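Local coordinates for SspB protein (Streptomyces clavuligerus, PDB 6JUF) that probably acts as a DNA-cleaving nuclease in the SspABCD-SspE antiphage defence system, which senses phosphorothioate-modified DNA, at residues T149-I152 against V153-N157; L118-P122 against G123-W127. All blocks are in the same frame, centred on the assembly; numbering follows the deposited sequence.

Contact 1: T149-I152 against V153-N157; sequences TQVI and VRHVN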
loop_
_atom_site.group_PDB
_atom_site.type_symbol
_atom_site.label_atom_id
_atom_site.label_comp_id
_atom_site.label_asym_id
_atom_site.label_seq_id
_atom_site.Cartn_x
_atom_site.Cartn_y
_atom_site.Cartn_z
ATOM N N THR B 149 -18.021 19.928 2.800
ATOM C CA THR B 149 -19.319 19.415 3.193
ATOM C C THR B 149 -20.470 20.308 2.661
ATOM O O THR B 149 -21.451 19.802 2.092
ATOM C CB THR B 149 -19.402 19.265 4.734
ATOM O OG1 THR B 149 -18.458 18.259 5.132
ATOM C CG2 THR B 149 -20.847 18.859 5.166
ATOM N N GLN B 150 -20.327 21.628 2.824
ATOM C CA GLN B 150 -21.423 22.540 2.396
ATOM C C GLN B 150 -21.659 22.517 0.880
ATOM O O GLN B 150 -22.815 22.539 0.404
ATOM C CB GLN B 150 -21.198 23.963 2.945
ATOM C CG GLN B 150 -21.499 24.011 4.443
ATOM C CD GLN B 150 -22.885 23.445 4.808
ATOM O OE1 GLN B 150 -23.011 22.516 5.653
ATOM N NE2 GLN B 150 -23.940 24.020 4.196
ATOM N N VAL B 151 -20.577 22.418 0.103
ATOM C CA VAL B 151 -20.734 22.300 -1.335
ATOM C C VAL B 151 -21.465 21.019 -1.735
ATOM O O VAL B 151 -22.353 21.043 -2.563
ATOM C CB VAL B 151 -19.402 22.506 -2.078
ATOM C CG1 VAL B 151 -19.591 22.342 -3.595
ATOM C CG2 VAL B 151 -18.955 23.917 -1.821
ATOM N N ILE B 152 -21.098 19.905 -1.101
ATOM C CA ILE B 152 -21.780 18.663 -1.409
ATOM C C ILE B 152 -23.272 18.750 -1.017
ATOM O O ILE B 152 -24.108 18.342 -1.784
ATOM C CB ILE B 152 -21.120 17.448 -0.757
ATOM C CG1 ILE B 152 -19.691 17.290 -1.306
ATOM C CG2 ILE B 152 -21.958 16.221 -1.022
ATOM C CD1 ILE B 152 -18.762 16.482 -0.419
ATOM N N VAL B 153 -23.552 19.320 0.166
ATOM C CA VAL B 153 -24.943 19.495 0.628
ATOM C C VAL B 153 -25.744 20.267 -0.446
ATOM O O VAL B 153 -26.842 19.891 -0.765
ATOM C CB VAL B 153 -25.006 20.255 1.952
ATOM C CG1 VAL B 153 -26.417 20.816 2.259
ATOM C CG2 VAL B 153 -24.447 19.387 3.074
ATOM N N ARG B 154 -25.162 21.358 -0.976
ATOM C CA ARG B 154 -25.831 22.191 -1.966
ATOM C C ARG B 154 -26.227 21.343 -3.174
ATOM O O ARG B 154 -27.361 21.397 -3.643
ATOM C CB ARG B 154 -24.920 23.381 -2.318
ATOM C CG ARG B 154 -25.559 24.482 -3.163
ATOM C CD ARG B 154 -24.526 25.535 -3.590
ATOM N NE ARG B 154 -23.873 25.186 -4.869
ATOM C CZ ARG B 154 -24.428 25.351 -6.080
ATOM N NH1 ARG B 154 -25.654 25.851 -6.209
ATOM N NH2 ARG B 154 -23.763 25.022 -7.173
ATOM N N HIS B 155 -25.268 20.539 -3.672
ATOM C CA HIS B 155 -25.507 19.676 -4.823
ATOM C C HIS B 155 -26.524 18.574 -4.553
ATOM O O HIS B 155 -27.385 18.257 -5.381
ATOM C CB HIS B 155 -24.169 19.093 -5.348
ATOM C CG HIS B 155 -23.510 19.999 -6.333
ATOM N ND1 HIS B 155 -22.478 20.824 -6.012
ATOM C CD2 HIS B 155 -23.834 20.266 -7.640
ATOM C CE1 HIS B 155 -22.160 21.574 -7.084
ATOM N NE2 HIS B 155 -22.997 21.238 -8.076
ATOM N N VAL B 156 -26.462 18.008 -3.357
ATOM C CA VAL B 156 -27.401 16.967 -2.955
ATOM C C VAL B 156 -28.823 17.526 -2.847
ATOM O O VAL B 156 -29.772 16.877 -3.254
ATOM C CB VAL B 156 -26.961 16.322 -1.641
ATOM C CG1 VAL B 156 -28.044 15.407 -1.051
ATOM C CG2 VAL B 156 -25.624 15.594 -1.867
ATOM N N ASN B 157 -28.951 18.721 -2.278
ATOM C CA ASN B 157 -30.251 19.383 -2.288
ATOM C C ASN B 157 -30.840 19.550 -3.690
ATOM O O ASN B 157 -32.037 19.356 -3.874
ATOM C CB ASN B 157 -30.169 20.689 -1.523
ATOM C CG ASN B 157 -30.329 20.473 -0.029
ATOM O OD1 ASN B 157 -31.113 19.627 0.407
ATOM N ND2 ASN B 157 -29.620 21.238 0.760
#

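Contact 2: L118-P122 against G123-W127; sequences LSSRP and GTKSW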
loop_
_atom_site.group_PDB
_atom_site.type_symbol
_atom_site.label_atom_id
_atom_site.label_comp_id
_atom_site.label_asym_id
_atom_site.label_seq_id
_atom_site.Cartn_x
_atom_site.Cartn_y
_atom_site.Cartn_z
ATOM N N LEU B 118 -14.594 7.300 -9.924
ATOM C CA LEU B 118 -15.254 8.546 -10.371
ATOM C C LEU B 118 -16.133 8.308 -11.602
ATOM O O LEU B 118 -16.991 9.101 -11.956
ATOM C CB LEU B 118 -14.199 9.623 -10.648
ATOM C CG LEU B 118 -13.422 10.173 -9.465
ATOM C CD1 LEU B 118 -12.308 11.059 -9.978
ATOM C CD2 LEU B 118 -14.340 10.917 -8.484
ATOM N N SER B 119 -15.898 7.167 -12.249
ATOM C CA SER B 119 -16.474 6.905 -13.587
ATOM C C SER B 119 -17.998 6.863 -13.611
ATOM O O SER B 119 -18.602 6.327 -12.702
ATOM C CB SER B 119 -15.929 5.572 -14.139
ATOM O OG SER B 119 -16.377 5.331 -15.444
ATOM N N SER B 120 -18.583 7.414 -14.678
ATOM C CA SER B 120 -20.024 7.366 -14.859
ATOM C C SER B 120 -20.273 7.312 -16.365
ATOM O O SER B 120 -19.634 8.025 -17.155
ATOM C CB SER B 120 -20.651 8.615 -14.261
ATOM O OG SER B 120 -22.032 8.589 -14.438
ATOM N N ARG B 121 -21.155 6.409 -16.752
ATOM C CA ARG B 121 -21.633 6.351 -18.145
ATOM C C ARG B 121 -23.050 5.809 -18.106
ATOM O O ARG B 121 -23.477 5.288 -17.063
ATOM C CB ARG B 121 -20.706 5.470 -18.995
ATOM C CG ARG B 121 -21.365 4.146 -19.349
ATOM C CD ARG B 121 -20.587 2.893 -18.972
ATOM N NE ARG B 121 -19.160 3.121 -18.815
ATOM C CZ ARG B 121 -18.317 3.283 -19.820
ATOM N NH1 ARG B 121 -18.773 3.211 -21.075
ATOM N NH2 ARG B 121 -17.015 3.527 -19.585
ATOM N N PRO B 122 -23.790 5.889 -19.235
ATOM C CA PRO B 122 -25.154 5.377 -19.192
ATOM C C PRO B 122 -25.143 3.896 -18.869
ATOM O O PRO B 122 -24.402 3.095 -19.468
ATOM C CB PRO B 122 -25.678 5.638 -20.626
ATOM C CG PRO B 122 -24.830 6.771 -21.128
ATOM C CD PRO B 122 -23.488 6.617 -20.490
ATOM N N GLY B 123 -25.935 3.542 -17.881
ATOM C CA GLY B 123 -26.012 2.157 -17.415
ATOM C C GLY B 123 -25.007 1.820 -16.302
ATOM O O GLY B 123 -25.138 0.767 -15.655
ATOM N N THR B 124 -24.038 2.696 -16.036
ATOM C CA THR B 124 -23.034 2.507 -14.943
ATOM C C THR B 124 -22.579 3.805 -14.275
ATOM O O THR B 124 -21.487 4.312 -14.532
ATOM C CB THR B 124 -21.791 1.700 -15.420
ATOM O OG1 THR B 124 -22.193 0.589 -16.213
ATOM C CG2 THR B 124 -20.921 1.186 -14.220
ATOM N N LYS B 125 -23.463 4.358 -13.437
ATOM C CA LYS B 125 -23.202 5.631 -12.763
ATOM C C LYS B 125 -22.198 5.398 -11.621
ATOM O O LYS B 125 -21.924 4.253 -11.206
ATOM C CB LYS B 125 -24.513 6.195 -12.190
ATOM C CG LYS B 125 -25.427 6.852 -13.186
ATOM C CD LYS B 125 -26.738 7.237 -12.479
ATOM C CE LYS B 125 -27.490 8.235 -13.349
ATOM N NZ LYS B 125 -28.709 8.736 -12.653
ATOM N N SER B 126 -21.661 6.466 -11.061
ATOM C CA SER B 126 -20.739 6.377 -9.913
ATOM C C SER B 126 -21.502 6.114 -8.601
ATOM O O SER B 126 -22.599 6.600 -8.388
ATOM C CB SER B 126 -19.992 7.695 -9.810
ATOM O OG SER B 126 -19.098 7.701 -8.676
ATOM N N TRP B 127 -20.859 5.331 -7.748
ATOM C CA TRP B 127 -21.300 5.057 -6.367
ATOM C C TRP B 127 -20.741 6.025 -5.399
ATOM O O TRP B 127 -20.974 5.854 -4.201
ATOM C CB TRP B 127 -20.953 3.613 -5.941
ATOM C CG TRP B 127 -21.704 2.615 -6.744
ATOM C CD1 TRP B 127 -21.261 1.860 -7.860
ATOM C CD2 TRP B 127 -23.110 2.287 -6.592
ATOM N NE1 TRP B 127 -22.303 1.127 -8.377
ATOM C CE2 TRP B 127 -23.433 1.347 -7.654
ATOM C CE3 TRP B 127 -24.126 2.718 -5.732
ATOM C CZ2 TRP B 127 -24.685 0.843 -7.810
ATOM C CZ3 TRP B 127 -25.392 2.183 -5.909
ATOM C CH2 TRP B 127 -25.660 1.279 -6.926
HETATM O O HOH W 1 -18.817 3.910 -15.270
HETATM O O HOH W 2 -22.892 0.945 -18.751
#

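Contact 1: T149-I152 against V153-N157
The carbonyl oxygen of V151 takes one sound backbone bond and one weak ring bond, both from H155. The backbone N of H155 lies 3.2 Å from V151 O in a fairly straight bond (165° at the hydrogen), while ring atom ND1 of H155 reaches V151 O only weakly, at 3.5 Å. The oxygen sits at the edge of the imidazole, near its plane. With chi1 at -87°, the ring of H155 turns back toward the preceding turn and lies side by side with V151, whose CG1 comes 4.1 Å from H155 ND1. Histidine suits this buried place chiefly because its flat ring packs against R5 and L6 of helix 5-9 and L137 of helix 129-137; the weak ring N-H bond is secondary.

One position further on, V156 N bonds to I152 O at 2.9 Å, and I152 CG2 meets V156 CG2 at 3.8 Å. The I152 chi1 of -63° sets CG2 beside the carbonyl carbon, on the V156 side, and turns CG1 back along the helix, beside the backbone N. These compact beta-branched side chains suit close packing: I152 touches I169, V173 and V133, V156 touches L6, F14 and P164. A looser pair, T149 CG2 to V153 CG2 at 4.2 Å, accompanies the bond from V153 N to T149 O; T149 OG1 is held by L145 O. Q150 and R154 are exposed, as suits polar side chains, in contrast to buried I152 and V156. Successive i to i+4 bonds with such a division mark an amphipathic alpha-helix, here 145-159, packed among neighbouring helices.

Contact 2: L118-P122 against G123-W127
L118 and S126 approach through the backbone carbonyl of the first, L118 O lying 3.9 Å from S126 CB, as the chain leaves helix 107-118. The L118 side chain packs on W131 and H136 of helix 129-137, which suits a bulky aliphatic group. At S119, the first residue beyond helical backbone angles, OG and a water lie 2.8 Å apart in a hydrogen bond; that water donates to T124 O and so bridges the two arms. A CA-H...O contact runs from S120 CA to T124 O, 3.4 Å. S120 OG, anti to the backbone N (chi1 179°), is carried alongside the other arm, 3.6 Å from K125 CA, and is hydrogen-bonded to A9 O; a small hydroxyl fits this buried spot.

R121 and T124 form one antiparallel hydrogen-bonded pair, the single bridge that closes a type II beta turn with P122 and G123 at its corners, in a hairpin-like loop. T124 N binds R121 O at 2.8 Å, and R121 N binds T124 O at 3.1 Å, both donors standing above the acceptor's carbonyl plane. The side chains run alongside each other: R121, bent at chi2 and chi3, lays CD 3.9 Å from T124 CB, and its NH2 makes a salt bridge with D240. P122 supplies the constrained first corner; G123 follows with a positive phi of 90°, where a side chain would be jammed against P122 O. A second water donates to P122 O and accepts from T124 OG1, tying the turn's corner to its closing residue.

In the fold
Contact 1 lies within helix 145-159, whereas contact 2 starts at the end of helix 107-118 and lies otherwise in the loop leading to helix 129-137; their centres are about 20 Å apart, their nearest atoms about 11 Å. Both are partly buried, but contact 2 is nearer the middle of the chain, its centre about 9 Å from the chain's against about 21 Å; contact 1 has an exposed polar side. They share helix 129-137 as a neighbour, and both meet the N-terminal stretch: L6 at contact 1, A7, A9 and H11 at contact 2. Contact 1 relies on repeated backbone bonds and branched apolar side chains; contact 2 uses a turn, waters and polar links to distant parts of the chain.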